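Sso-CP2 metallo-carboxypetidase (Sulfolobus solfataricus, PDB 4MMO) is a zinc-binding hydrolase of the M20 peptidase family that probably releases amino acids from the carboxyl end of peptides. Local coordinates at residues A275-P280 with Q372-S377; E163-D168 with Q174-V179; G379-G384 with A395-G400. All coordinates share one frame; numbering follows the deposited sequence.

Contact 1: A275-P280 with Q372-S377; sequences ALLTYP and QVIPNS
L277, on the last turn of helix 269-278, faces the chain just beyond strand 372-374 with both its backbone and its side chain. Its carbonyl oxygen lies at the helix end, where the next turn no longer supplies an N-H, and it accepts a bond from N376: ND2 to L277 O is 3.0 Å, with a nearly straight N-H...O angle of 162°. The donor lies in the carbonyl plane on a lone pair, and the acceptor is almost exactly in the asparagine amide plane. R348 NH2 gives the same oxygen a weak second bond. In N376, CG stands between backbone N and carbonyl carbon (chi1 62°), and chi2 then turns the amide so that the second N-H of ND2 reaches S377 O, at 2.9 Å. With R348 NE bonded to OD1, three bonds hold the amide's rotation, and an asparagine suits this buried place because one short group offers both donors and an acceptor. The leucine side chain fills the apolar part: CD1 meets I374 CG2 at 4.1 Å, the two side chains crossing at about a right angle, and also touches P375 CD, while CD2 packs against N376 O at 3.4 Å. Helix 239-247 packs against P375 and T278, strand 174-176 lies beside 372-374 in parallel, and on helix 269-278 A275 and L276 pack against L203 and S199 of the second subunit.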
# COMPACT_ATOMS: atom_id res chain seq x y z
N ALA A 275 20.40 19.75 -2.44
CA ALA A 275 19.75 18.47 -2.20
C ALA A 275 18.99 17.98 -3.43
O ALA A 275 19.11 16.82 -3.84
CB ALA A 275 18.81 18.58 -1.01
N LEU A 276 18.20 18.88 -4.01
CA LEU A 276 17.35 18.55 -5.14
C LEU A 276 18.16 18.10 -6.36
O LEU A 276 17.81 17.13 -7.02
CB LEU A 276 16.51 19.78 -5.50
CG LEU A 276 15.42 19.60 -6.56
CD1 LEU A 276 14.43 18.52 -6.15
CD2 LEU A 276 14.70 20.93 -6.76
N LEU A 277 19.26 18.81 -6.63
CA LEU A 277 20.02 18.58 -7.86
C LEU A 277 21.22 17.62 -7.70
O LEU A 277 21.67 17.04 -8.68
CB LEU A 277 20.52 19.92 -8.41
CG LEU A 277 19.46 20.98 -8.74
CD1 LEU A 277 20.12 22.18 -9.41
CD2 LEU A 277 18.36 20.41 -9.63
N THR A 278 21.70 17.45 -6.47
CA THR A 278 22.98 16.76 -6.22
C THR A 278 22.87 15.43 -5.47
O THR A 278 23.75 14.58 -5.59
CB THR A 278 23.97 17.71 -5.47
OG1 THR A 278 24.22 18.87 -6.27
CG2 THR A 278 25.29 17.03 -5.16
N TYR A 279 21.80 15.23 -4.70
CA TYR A 279 21.70 14.03 -3.86
C TYR A 279 21.09 12.84 -4.61
O TYR A 279 20.01 12.96 -5.20
CB TYR A 279 20.85 14.30 -2.62
CG TYR A 279 21.41 15.29 -1.63
CD1 TYR A 279 22.63 15.92 -1.84
CD2 TYR A 279 20.71 15.61 -0.47
CE1 TYR A 279 23.14 16.83 -0.93
CE2 TYR A 279 21.20 16.51 0.44
CZ TYR A 279 22.42 17.12 0.21
OH TYR A 279 22.90 18.03 1.12
N PRO A 280 21.76 11.68 -4.56
CA PRO A 280 21.09 10.47 -5.04
C PRO A 280 20.05 10.02 -4.02
O PRO A 280 20.15 10.43 -2.87
CB PRO A 280 22.23 9.46 -5.15
CG PRO A 280 23.22 9.90 -4.12
CD PRO A 280 23.14 11.40 -4.10
N GLN A 372 18.20 30.66 -16.94
CA GLN A 372 18.66 29.96 -15.75
C GLN A 372 19.26 28.61 -16.14
O GLN A 372 18.59 27.77 -16.75
CB GLN A 372 17.50 29.78 -14.77
CG GLN A 372 16.88 31.10 -14.33
CD GLN A 372 17.89 32.02 -13.67
OE1 GLN A 372 18.43 31.70 -12.60
NE2 GLN A 372 18.18 33.15 -14.31
N VAL A 373 20.52 28.42 -15.79
CA VAL A 373 21.30 27.27 -16.22
C VAL A 373 21.58 26.37 -15.02
O VAL A 373 22.19 26.81 -14.05
CB VAL A 373 22.66 27.72 -16.82
CG1 VAL A 373 23.42 26.54 -17.43
CG2 VAL A 373 22.45 28.79 -17.88
N ILE A 374 21.12 25.12 -15.09
CA ILE A 374 21.40 24.15 -14.03
C ILE A 374 22.17 22.96 -14.59
O ILE A 374 22.00 22.60 -15.76
CB ILE A 374 20.12 23.69 -13.31
CG1 ILE A 374 19.10 23.17 -14.33
CG2 ILE A 374 19.54 24.84 -12.51
CD1 ILE A 374 17.88 22.52 -13.69
N PRO A 375 23.02 22.33 -13.77
CA PRO A 375 23.89 21.26 -14.27
C PRO A 375 23.13 19.98 -14.62
O PRO A 375 23.62 19.17 -15.40
CB PRO A 375 24.86 21.02 -13.11
CG PRO A 375 24.10 21.44 -11.89
CD PRO A 375 23.22 22.57 -12.32
N ASN A 376 21.95 19.81 -14.03
CA ASN A 376 21.09 18.67 -14.34
C ASN A 376 19.72 18.85 -13.70
O ASN A 376 19.58 19.61 -12.74
CB ASN A 376 21.71 17.36 -13.84
CG ASN A 376 21.90 17.34 -12.33
OD1 ASN A 376 22.94 17.76 -11.82
ND2 ASN A 376 20.89 16.86 -11.61
N SER A 377 18.72 18.15 -14.23
CA SER A 377 17.38 18.19 -13.66
C SER A 377 17.31 17.25 -12.46
O SER A 377 18.14 16.36 -12.30
CB SER A 377 16.35 17.77 -14.71
OG SER A 377 16.66 16.50 -15.25

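Contact 2: E163-D168 with Q174-V179; sequences EGAGLD and QIVLGV
Q174 reaches back from the start of strand 174-176 to the segment that has just left strand 159-161, so that G166 and D168 lie against its side chain. The segment belongs to a loop that leads from the mixed sheet of the alpha/beta catalytic domain of an M20 peptidase to the small parallel pair 174-176/372-374. Near its start the loop carries E163, whose carboxylate binds zinc together with H71 and D104. The CB of Q174 passes G166 O at 3.6 Å. At CG, set anti to the carbonyl carbon (chi1 -67°), the chain is still beside that oxygen, 3.5 Å from G166 O, and it also starts to meet the CB of D168. From there it runs extended, and the amide carbon CD lies 3.6 Å from D168 CB. Then the tip divides. OE1 stays over the same methylene, 3.4 Å from D168 CB, whereas NE2 turns to G166 O and donates a hydrogen bond of 3.0 Å. That bond is somewhat bent, and the donor stands above the carbonyl plane by 49°, not on a lone pair. Glutamine fits here: its methylenes lie along the loop backbone and its amide ties down a carbonyl. The carboxylate of D168 turns instead to a salt bridge with R172. G164, with phi of 115°, takes a conformation that favours glycine, after which A165, whose CB points toward the strand, is small enough to bring the loop close to it. That CB is 3.7 Å from Q174 O and, two residues along on the same side of the strand, 4.1 Å from V176 CG2.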
# COMPACT_ATOMS: atom_id res chain seq x y z
N GLU A 163 14.41 16.71 -24.87
CA GLU A 163 13.00 17.05 -25.07
C GLU A 163 12.73 18.54 -24.83
O GLU A 163 11.79 19.11 -25.40
CB GLU A 163 12.07 16.15 -24.21
CG GLU A 163 11.82 16.60 -22.77
CD GLU A 163 10.71 15.79 -22.09
OE1 GLU A 163 9.67 16.38 -21.74
OE2 GLU A 163 10.85 14.57 -21.90
N GLY A 164 13.56 19.17 -24.01
CA GLY A 164 13.45 20.59 -23.75
C GLY A 164 13.09 20.92 -22.32
O GLY A 164 12.96 20.02 -21.47
N ALA A 165 12.90 22.20 -22.04
CA ALA A 165 12.63 22.67 -20.69
C ALA A 165 11.79 23.93 -20.74
O ALA A 165 12.04 24.82 -21.55
CB ALA A 165 13.94 22.93 -19.95
N GLY A 166 10.80 24.01 -19.86
CA GLY A 166 9.89 25.14 -19.83
C GLY A 166 10.43 26.33 -19.05
O GLY A 166 11.57 26.32 -18.58
N LEU A 167 9.59 27.35 -18.90
CA LEU A 167 9.94 28.55 -18.15
C LEU A 167 9.85 28.28 -16.66
O LEU A 167 8.96 27.57 -16.20
CB LEU A 167 9.01 29.70 -18.53
CG LEU A 167 8.83 29.94 -20.03
CD1 LEU A 167 7.81 31.03 -20.29
CD2 LEU A 167 10.16 30.28 -20.68
N ASP A 168 10.78 28.85 -15.90
CA ASP A 168 10.81 28.66 -14.45
C ASP A 168 9.72 29.52 -13.81
O ASP A 168 9.00 30.23 -14.52
CB ASP A 168 12.22 28.99 -13.92
CG ASP A 168 12.48 30.48 -13.76
OD1 ASP A 168 11.79 31.31 -14.40
OD2 ASP A 168 13.39 30.83 -12.99
N GLN A 174 14.82 28.02 -19.18
CA GLN A 174 15.74 27.16 -18.45
C GLN A 174 16.63 26.35 -19.39
O GLN A 174 16.18 25.84 -20.42
CB GLN A 174 14.97 26.22 -17.52
CG GLN A 174 14.28 26.95 -16.38
CD GLN A 174 13.56 26.01 -15.45
OE1 GLN A 174 13.84 25.97 -14.25
NE2 GLN A 174 12.61 25.25 -15.99
N ILE A 175 17.90 26.24 -19.02
CA ILE A 175 18.88 25.46 -19.76
C ILE A 175 19.38 24.38 -18.82
O ILE A 175 19.88 24.67 -17.74
CB ILE A 175 20.09 26.33 -20.20
CG1 ILE A 175 19.62 27.61 -20.90
CG2 ILE A 175 21.02 25.53 -21.10
CD1 ILE A 175 18.89 27.39 -22.19
N VAL A 176 19.24 23.13 -19.24
CA VAL A 176 19.54 21.99 -18.38
C VAL A 176 20.61 21.11 -19.01
O VAL A 176 20.44 20.59 -20.11
CB VAL A 176 18.27 21.19 -18.09
CG1 VAL A 176 18.54 20.11 -17.05
CG2 VAL A 176 17.16 22.13 -17.62
N LEU A 177 21.72 20.93 -18.29
CA LEU A 177 22.91 20.29 -18.84
C LEU A 177 23.06 18.84 -18.41
O LEU A 177 24.17 18.30 -18.43
CB LEU A 177 24.15 21.07 -18.39
CG LEU A 177 24.11 22.58 -18.61
CD1 LEU A 177 25.44 23.20 -18.21
CD2 LEU A 177 23.78 22.91 -20.05
N GLY A 178 21.96 18.19 -18.03
CA GLY A 178 22.04 16.80 -17.62
C GLY A 178 20.79 16.26 -16.96
O GLY A 178 19.75 16.92 -16.91
N VAL A 179 20.89 15.04 -16.45
CA VAL A 179 19.80 14.39 -15.75
C VAL A 179 20.34 13.45 -14.68
O VAL A 179 21.46 12.96 -14.78
CB VAL A 179 18.93 13.55 -16.70
CG1 VAL A 179 18.27 14.43 -17.74
CG2 VAL A 179 19.76 12.47 -17.38

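Contact 3: G379-G384 with A395-G400; sequences GTQPMG and AVSAIG. With SO4 (sulfate ion), chain D.
M383 and A395 meet methyl to methyl: CE of the methionine lies 3.4 Å from the CB of A395. The same CE is 3.6 Å from A395 O, so the end of the side chain rests on both the methyl and the carbonyl of the strand residue. With CG anti to the backbone N (chi1 -168°) and every later bond extended as well, the methionine spans the whole gap to the strand. A long unbranched side chain suits that task, and alanine leaves room for its end. Further along, Q381 NE2 and S397 OG are in contact at 3.8 Å. The frame is the mixed sheet of the catalytic domain, in which 395-396 is an outermost strand within this chain, facing the segment that leads into helix 383-389. Around the first shell, M162 and T349 also touch the methionine, and T349 OG1 is bonded to A395 O. Q381 OE1 accepts the backbone N-H of the zinc ligand E163, which makes the glutamine a second-shell residue of the metal site; the nearest atom of its side chain lies about 6 Å from the zinc. S397 OG makes a weak bond with G164 N. At the far end, T380 directs its backbone N-H at O4 of a sulfate, probably from the crystallisation liquor, that is also bonded to R311 of the same chain and to H197 of the second subunit.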
# COMPACT_ATOMS: atom_id res chain seq x y z
N GLY A 379 14.89 15.32 -12.17
CA GLY A 379 14.25 14.16 -12.77
C GLY A 379 15.14 13.45 -13.77
O GLY A 379 16.35 13.70 -13.84
N THR A 380 14.52 12.57 -14.55
CA THR A 380 15.25 11.65 -15.43
C THR A 380 14.74 11.74 -16.86
O THR A 380 13.59 12.07 -17.11
CB THR A 380 15.11 10.20 -14.93
OG1 THR A 380 15.70 10.09 -13.63
CG2 THR A 380 15.80 9.21 -15.87
N GLN A 381 15.64 11.44 -17.79
CA GLN A 381 15.36 11.51 -19.22
C GLN A 381 16.44 10.65 -19.88
O GLN A 381 17.51 10.47 -19.30
CB GLN A 381 15.43 12.97 -19.67
CG GLN A 381 14.87 13.26 -21.05
CD GLN A 381 14.87 14.75 -21.43
OE1 GLN A 381 14.54 15.09 -22.56
NE2 GLN A 381 15.24 15.62 -20.49
N PRO A 382 16.17 10.08 -21.07
CA PRO A 382 17.18 9.17 -21.64
C PRO A 382 18.38 9.87 -22.29
O PRO A 382 18.93 9.38 -23.28
CB PRO A 382 16.37 8.36 -22.66
CG PRO A 382 15.25 9.26 -23.06
CD PRO A 382 14.90 10.02 -21.82
N MET A 383 18.79 11.00 -21.72
CA MET A 383 19.97 11.72 -22.19
C MET A 383 21.20 10.82 -22.18
O MET A 383 22.06 10.92 -23.05
CB MET A 383 20.21 12.93 -21.28
CG MET A 383 21.20 13.94 -21.80
SD MET A 383 21.08 15.48 -20.85
CE MET A 383 22.46 16.41 -21.50
N GLY A 384 21.26 9.93 -21.19
CA GLY A 384 22.38 9.01 -21.04
C GLY A 384 22.66 8.18 -22.27
O GLY A 384 23.82 7.91 -22.58
N ALA A 395 25.46 17.85 -25.38
CA ALA A 395 24.03 17.65 -25.19
C ALA A 395 23.47 18.69 -24.24
O ALA A 395 24.13 19.11 -23.29
CB ALA A 395 23.76 16.25 -24.67
N VAL A 396 22.23 19.11 -24.50
CA VAL A 396 21.54 20.07 -23.66
C VAL A 396 20.03 19.81 -23.72
O VAL A 396 19.54 19.23 -24.68
CB VAL A 396 21.83 21.52 -24.12
CG1 VAL A 396 21.36 21.73 -25.55
CG2 VAL A 396 21.20 22.54 -23.18
N SER A 397 19.32 20.24 -22.68
CA SER A 397 17.87 20.22 -22.70
C SER A 397 17.35 21.64 -22.52
O SER A 397 17.43 22.21 -21.44
CB SER A 397 17.31 19.32 -21.61
OG SER A 397 15.91 19.16 -21.76
N ALA A 398 16.83 22.20 -23.61
CA ALA A 398 16.35 23.57 -23.61
C ALA A 398 15.37 23.78 -24.75
O ALA A 398 15.34 22.98 -25.68
CB ALA A 398 17.51 24.51 -23.76
N ILE A 399 14.65 24.89 -24.68
CA ILE A 399 13.48 25.20 -25.52
C ILE A 399 12.27 24.52 -24.90
O ILE A 399 12.28 23.31 -24.66
CB ILE A 399 13.63 24.78 -27.00
CG1 ILE A 399 14.91 25.38 -27.60
CG2 ILE A 399 12.41 25.25 -27.79
CD1 ILE A 399 15.26 24.83 -28.97
N GLY A 400 11.22 25.30 -24.65
CA GLY A 400 10.02 24.77 -24.04
C GLY A 400 8.79 25.62 -24.30
O GLY A 400 8.81 26.84 -24.10
S SO4 D . 10.97 11.89 -14.60
O1 SO4 D . 9.94 11.10 -13.94
O2 SO4 D . 10.93 11.65 -16.05
O3 SO4 D . 10.71 13.28 -14.18
O4 SO4 D . 12.29 11.51 -14.12

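From the N terminus, contact 2 comes first and closes the shortest loop, five residues between the zinc-ligand segment 163-168 and strand 174-176. Contact 1 follows with the longest span, bringing helix 269-278 back against residues 372-377 across 91 residues. Contact 3, starting just after that segment, closes a connection of ten residues that includes most of helix 383-389. The three lie in series: none nests in or crosses another. In space they converge, since strand 372-374 of contact 1 pairs with 174-176 of contact 2, and V176 O of that strand is probably bonded to S397 N of contact 3, which probably links the small parallel sheet to the edge of the mixed sheet.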